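PDB 4MTS: lactoylglutathione lyase from Pseudomonas aeruginosa, which belongs to the glyoxalase/bleomycin resistance protein/dioxygenase superfamily and, as a dimer, binds a nickel ion through side chains of both subunits. Local coordinates for residues 75-80 / 119-124; 95-100 / 110-115. All blocks are in the same frame, centred on the assembly; numbering follows the deposited sequence.

Contact 1: 75-80 / 119-124. With NI (nickel (II) ion), chain E.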
loop_
_atom_site.group_PDB
_atom_site.type_symbol
_atom_site.label_atom_id
_atom_site.label_comp_id
_atom_site.label_asym_id
_atom_site.label_seq_id
_atom_site.Cartn_x
_atom_site.Cartn_y
_atom_site.Cartn_z
ATOM N N LEU A 75 2.362 5.020 2.138
ATOM C CA LEU A 75 1.833 4.143 3.150
ATOM C C LEU A 75 1.613 5.078 4.371
ATOM O O LEU A 75 2.518 5.810 4.771
ATOM C CB LEU A 75 2.855 3.024 3.512
ATOM C CG LEU A 75 2.280 2.037 4.579
ATOM C CD1 LEU A 75 1.236 1.102 3.957
ATOM C CD2 LEU A 75 3.400 1.150 5.167
ATOM N N ALA A 76 0.429 5.066 4.948
ATOM C CA ALA A 76 0.149 5.934 6.085
ATOM C C ALA A 76 0.157 5.114 7.380
ATOM O O ALA A 76 -0.379 4.007 7.431
ATOM C CB ALA A 76 -1.198 6.608 5.913
ATOM N N ILE A 77 0.758 5.679 8.427
ATOM C CA ILE A 77 0.865 5.033 9.751
ATOM C C ILE A 77 0.310 5.952 10.850
ATOM O O ILE A 77 0.548 7.150 10.831
ATOM C CB ILE A 77 2.335 4.613 10.021
ATOM C CG1 ILE A 77 2.800 3.581 8.947
ATOM C CG2 ILE A 77 2.490 3.999 11.425
ATOM C CD1 ILE A 77 4.304 3.455 8.869
ATOM N N GLU A 78 -0.469 5.383 11.755
ATOM C CA GLU A 78 -1.023 6.125 12.880
ATOM C C GLU A 78 0.037 6.204 13.959
ATOM O O GLU A 78 0.619 5.189 14.301
ATOM C CB GLU A 78 -2.300 5.452 13.399
ATOM C CG GLU A 78 -2.918 6.165 14.587
ATOM C CD GLU A 78 -4.253 5.552 14.953
ATOM O OE1 GLU A 78 -4.269 4.403 15.449
ATOM O OE2 GLU A 78 -5.286 6.177 14.636
ATOM N N VAL A 79 0.314 7.415 14.471
ATOM C CA VAL A 79 1.345 7.603 15.505
ATOM C C VAL A 79 0.782 8.370 16.727
ATOM O O VAL A 79 -0.161 9.148 16.587
ATOM C CB VAL A 79 2.632 8.283 14.950
ATOM C CG1 VAL A 79 3.307 7.432 13.875
ATOM C CG2 VAL A 79 2.352 9.695 14.426
ATOM N N GLU A 80 1.382 8.164 17.904
ATOM C CA GLU A 80 0.969 8.852 19.137
ATOM C C GLU A 80 1.306 10.348 19.052
ATOM O O GLU A 80 0.480 11.195 19.405
ATOM C CB GLU A 80 1.673 8.199 20.347
ATOM C CG GLU A 80 0.944 8.426 21.662
ATOM C CD GLU A 80 1.701 7.980 22.900
ATOM O OE1 GLU A 80 1.148 7.158 23.665
ATOM O OE2 GLU A 80 2.840 8.456 23.112
ATOM N N TYR A 119 10.382 5.886 -0.935
ATOM C CA TYR A 119 8.928 5.732 -0.798
ATOM C C TYR A 119 8.462 6.603 0.338
ATOM O O TYR A 119 9.134 6.698 1.383
ATOM C CB TYR A 119 8.556 4.284 -0.498
ATOM C CG TYR A 119 8.873 3.344 -1.624
ATOM C CD1 TYR A 119 8.153 3.387 -2.818
ATOM C CD2 TYR A 119 9.871 2.383 -1.495
ATOM C CE1 TYR A 119 8.419 2.503 -3.857
ATOM C CE2 TYR A 119 10.138 1.478 -2.525
ATOM C CZ TYR A 119 9.385 1.525 -3.693
ATOM O OH TYR A 119 9.598 0.651 -4.719
ATOM N N LYS A 120 7.319 7.263 0.133
ATOM C CA LYS A 120 6.743 8.186 1.110
ATOM C C LYS A 120 5.938 7.485 2.171
ATOM O O LYS A 120 5.128 6.594 1.865
ATOM C CB LYS A 120 5.813 9.200 0.384
ATOM C CG LYS A 120 6.591 10.193 -0.484
ATOM C CD LYS A 120 5.686 11.294 -1.026
ATOM C CE LYS A 120 6.346 12.081 -2.139
ATOM N NZ LYS A 120 5.348 12.775 -3.001
ATOM N N VAL A 121 6.177 7.867 3.429
ATOM C CA VAL A 121 5.446 7.360 4.584
ATOM C C VAL A 121 4.738 8.540 5.220
ATOM O O VAL A 121 5.373 9.519 5.619
ATOM C CB VAL A 121 6.359 6.601 5.596
ATOM C CG1 VAL A 121 5.558 6.161 6.810
ATOM C CG2 VAL A 121 7.044 5.407 4.932
ATOM N N GLU A 122 3.418 8.457 5.275
ATOM C CA GLU A 122 2.594 9.505 5.867
ATOM C C GLU A 122 2.337 9.156 7.320
ATOM O O GLU A 122 1.818 8.073 7.637
ATOM C CB GLU A 122 1.270 9.584 5.083
ATOM C CG GLU A 122 0.293 10.659 5.570
ATOM C CD GLU A 122 -0.900 10.790 4.647
ATOM O OE1 GLU A 122 -1.627 9.791 4.482
ATOM O OE2 GLU A 122 -1.040 11.853 3.998
ATOM N N LEU A 123 2.681 10.073 8.210
ATOM C CA LEU A 123 2.394 9.881 9.642
ATOM C C LEU A 123 1.170 10.700 10.013
ATOM O O LEU A 123 1.121 11.888 9.712
ATOM C CB LEU A 123 3.595 10.318 10.501
ATOM C CG LEU A 123 4.952 9.744 10.150
ATOM C CD1 LEU A 123 6.030 10.283 11.117
ATOM C CD2 LEU A 123 4.934 8.205 10.130
ATOM N N ILE A 124 0.183 10.073 10.639
ATOM C CA ILE A 124 -1.053 10.760 11.037
ATOM C C ILE A 124 -1.214 10.603 12.529
ATOM O O ILE A 124 -1.321 9.485 13.029
ATOM C CB ILE A 124 -2.294 10.275 10.245
ATOM C CG1 ILE A 124 -2.033 10.382 8.727
ATOM C CG2 ILE A 124 -3.554 11.107 10.676
ATOM C CD1 ILE A 124 -3.216 9.900 7.781
HETATM NI NI NI E . -2.935 9.253 2.904
#
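I124, I77 and L75 bury the most surface where strands 75-79 and 120-124 run side by side in parallel, their short axes 29° apart. The backbone of I77 is gripped at both ends: its N donates to E122 O at 2.7 Å, almost straight along the C=O axis, and its O accepts I124 N at 3.0 Å. L75 is held likewise between K120 O and E122 N, while V79 N reaches I124 O from above the carbonyl plane. This is the staggered ladder of a parallel pair, in which A76 CA-H also makes a CA-H...O contact with E122 O.

Side chains alternate between two faces. On the face of L75, I77, V121 and L123, I77 lays CG1 anti to its carbonyl carbon (chi1 -61°), and its tip CD1 reaches V121 CG1 at 3.6 Å, the two chains crossing obliquely. Farther along, L123 CD2 meets V79 CG1 at 4.2 Å. The other face carries A76, E78, E122 and I124. Here I124 CD1 comes to 4.3 Å from A76 CB, and A76 CB also lies 3.5 Å from E122 OE1. With CG anti to its backbone N (chi1 -179°), E122 runs out extended and binds the nickel ion through OE1 at 2.1 Å; OE2 is hydrogen-bonded to a glycerol that probably came from the crystallisation liquor. H74 of this chain and H5 and E56 of the second subunit are also nickel ligands, so E122 contributes to a metal site shared across the dimer.

E78 sends its carboxylate to R2 of the second subunit in a salt bridge. L75, A76 and E78 pair with an antiparallel strand of that subunit, strand 109-114 flanks 120-125, and helices 13-23 and 82-91 cover the V121 and L123 face.

Contact 2: 95-100 / 110-115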
loop_
_atom_site.group_PDB
_atom_site.type_symbol
_atom_site.label_atom_id
_atom_site.label_comp_id
_atom_site.label_asym_id
_atom_site.label_seq_id
_atom_site.Cartn_x
_atom_site.Cartn_y
_atom_site.Cartn_z
ATOM N N ARG A 95 15.170 10.696 6.217
ATOM C CA ARG A 95 14.581 11.902 5.657
ATOM C C ARG A 95 13.192 12.208 6.156
ATOM O O ARG A 95 12.265 11.400 6.002
ATOM C CB ARG A 95 14.544 11.842 4.114
ATOM C CG ARG A 95 15.859 12.165 3.460
ATOM C CD ARG A 95 15.757 11.979 1.966
ATOM N NE ARG A 95 16.912 11.246 1.461
ATOM C CZ ARG A 95 18.026 11.822 1.024
ATOM N NH1 ARG A 95 18.135 13.146 1.003
ATOM N NH2 ARG A 95 19.038 11.080 0.599
ATOM N N VAL A 96 13.031 13.414 6.704
ATOM C CA VAL A 96 11.714 13.910 7.062
ATOM C C VAL A 96 11.498 14.929 5.916
ATOM O O VAL A 96 12.285 15.876 5.796
ATOM C CB VAL A 96 11.627 14.574 8.466
ATOM C CG1 VAL A 96 10.223 15.119 8.708
ATOM C CG2 VAL A 96 12.031 13.608 9.589
ATOM N N THR A 97 10.487 14.702 5.057
ATOM C CA THR A 97 10.198 15.574 3.907
ATOM C C THR A 97 9.204 16.668 4.239
ATOM O O THR A 97 9.175 17.670 3.531
ATOM C CB THR A 97 9.802 14.787 2.670
ATOM O OG1 THR A 97 8.680 13.978 2.996
ATOM C CG2 THR A 97 10.949 13.937 2.136
ATOM N N ARG A 98 8.397 16.469 5.304
ATOM C CA ARG A 98 7.426 17.422 5.834
ATOM C C ARG A 98 7.294 17.153 7.314
ATOM O O ARG A 98 6.802 16.085 7.711
ATOM C CB ARG A 98 6.058 17.330 5.103
ATOM C CG ARG A 98 5.043 18.342 5.611
ATOM C CD ARG A 98 3.626 18.033 5.179
ATOM N NE ARG A 98 2.710 19.148 5.459
ATOM C CZ ARG A 98 2.108 19.370 6.628
ATOM N NH1 ARG A 98 2.333 18.569 7.664
ATOM N NH2 ARG A 98 1.287 20.401 6.771
ATOM N N GLU A 99 7.760 18.128 8.143
ATOM C CA GLU A 99 7.732 18.085 9.593
ATOM C C GLU A 99 6.297 18.128 10.058
ATOM O O GLU A 99 5.462 18.793 9.436
ATOM C CB GLU A 99 8.530 19.295 10.189
ATOM C CG GLU A 99 8.465 19.452 11.714
ATOM C CD GLU A 99 8.957 18.258 12.519
ATOM O OE1 GLU A 99 9.854 17.541 12.020
ATOM O OE2 GLU A 99 8.418 18.010 13.623
ATOM N N ALA A 100 6.018 17.437 11.158
ATOM C CA ALA A 100 4.736 17.400 11.851
ATOM C C ALA A 100 4.124 18.800 12.010
ATOM O O ALA A 100 4.801 19.752 12.432
ATOM C CB ALA A 100 4.918 16.779 13.217
ATOM N N ILE A 110 -0.070 15.892 10.661
ATOM C CA ILE A 110 0.543 14.983 9.690
ATOM C C ILE A 110 2.023 15.322 9.511
ATOM O O ILE A 110 2.439 16.472 9.680
ATOM C CB ILE A 110 -0.249 15.060 8.319
ATOM C CG1 ILE A 110 -1.723 14.575 8.504
ATOM C CG2 ILE A 110 0.439 14.260 7.196
ATOM C CD1 ILE A 110 -2.615 14.762 7.351
ATOM N N ALA A 111 2.800 14.321 9.107
ATOM C CA ALA A 111 4.206 14.468 8.768
ATOM C C ALA A 111 4.474 13.479 7.631
ATOM O O ALA A 111 3.690 12.549 7.413
ATOM C CB ALA A 111 5.077 14.100 9.967
ATOM N N PHE A 112 5.569 13.672 6.936
ATOM C CA PHE A 112 5.991 12.769 5.893
ATOM C C PHE A 112 7.430 12.404 6.042
ATOM O O PHE A 112 8.291 13.281 6.244
ATOM C CB PHE A 112 5.763 13.353 4.501
ATOM C CG PHE A 112 4.389 13.052 3.956
ATOM C CD1 PHE A 112 4.163 11.917 3.183
ATOM C CD2 PHE A 112 3.327 13.910 4.199
ATOM C CE1 PHE A 112 2.906 11.671 2.630
ATOM C CE2 PHE A 112 2.060 13.648 3.666
ATOM C CZ PHE A 112 1.861 12.526 2.895
ATOM N N LEU A 113 7.697 11.112 5.885
ATOM C CA LEU A 113 9.072 10.605 5.898
ATOM C C LEU A 113 9.320 9.997 4.542
ATOM O O LEU A 113 8.366 9.693 3.807
ATOM C CB LEU A 113 9.226 9.469 6.945
ATOM C CG LEU A 113 8.722 9.672 8.383
ATOM C CD1 LEU A 113 9.047 8.415 9.248
ATOM C CD2 LEU A 113 9.358 10.924 9.016
ATOM N N GLU A 114 10.602 9.752 4.219
ATOM C CA GLU A 114 10.911 8.955 3.057
ATOM C C GLU A 114 11.764 7.827 3.540
ATOM O O GLU A 114 12.681 8.053 4.340
ATOM C CB GLU A 114 11.612 9.713 1.954
ATOM C CG GLU A 114 10.660 10.353 0.969
ATOM C CD GLU A 114 11.414 11.032 -0.160
ATOM O OE1 GLU A 114 10.774 11.776 -0.937
ATOM O OE2 GLU A 114 12.649 10.837 -0.255
ATOM N N ASP A 115 11.476 6.608 3.081
ATOM C CA ASP A 115 12.310 5.462 3.449
ATOM C C ASP A 115 13.595 5.512 2.594
ATOM O O ASP A 115 13.752 6.394 1.715
ATOM C CB ASP A 115 11.511 4.118 3.259
ATOM C CG ASP A 115 11.292 3.587 1.840
ATOM O OD1 ASP A 115 11.883 4.143 0.882
ATOM O OD2 ASP A 115 10.640 2.553 1.702
HETATM O O HOH W 1 15.328 8.221 4.641
#
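R95 O accepts E114 N at 2.9 Å where strand 95-99 runs antiparallel to strand 109-114, and a water bridges R95 N and E114 O just beyond. V96 and L113 form a non-hydrogen-bonded pair; after them the register slips by one. T97 N donates to F112 O at 2.9 Å, R98 N adds a weak bond to that same oxygen, and F112 N returns to R98 O at 2.8 Å, in the carbonyl plane. T97 and R98 thus both face F112, a classic beta bulge that interrupts an edge of the sheet; the chain turns a corner here, and A100 CA-H points at I110 O. Strand 72-79, helix 82-91 and strands 95-99, 109-114 and 120-125 follow the beta-alpha-beta-beta-beta order of the vicinal oxygen chelate fold.

T97 has OG1 between its backbone N and carbonyl carbon (chi1 57°), which sets the hydroxyl 3.3 Å from F112 CB and leaves CG2 against the carboxylate end of E114, 3.7 Å from CD, the two side chains crossing at about a right angle. R98 packs its CB against F112 CB at 4.0 Å and stretches on to bring I110 O to the edge of its guanidinium, at a poor angle for bonding; NH2 instead donates to L102 O. On the opposite face V96 CG2 touches L113 CD2 at 3.8 Å, beside helix 82-91, where R90 forms a salt bridge with E99.

How the contacts relate
Contact 2 is nested in the chain between the two segments of contact 1, and both belong to one sheet: strand 109-114 lies antiparallel beside 120-125, with L123 N to A111 O and V121 O to L113 N both at 2.8 Å. Contact 1 is buried, regular and parallel, lined mainly by aliphatic side chains besides the metal-binding E122 and salt-bridged E78, and its sheet continues into the second subunit. Contact 2 lies nearer the surface, is antiparallel and bulged, and mixes arginines, threonine and glutamate with a bridging water; no other chain of the assembly touches it. F112 is one side-chain link between them, its CZ 3.2 Å from E122 OE2 beside the nickel site.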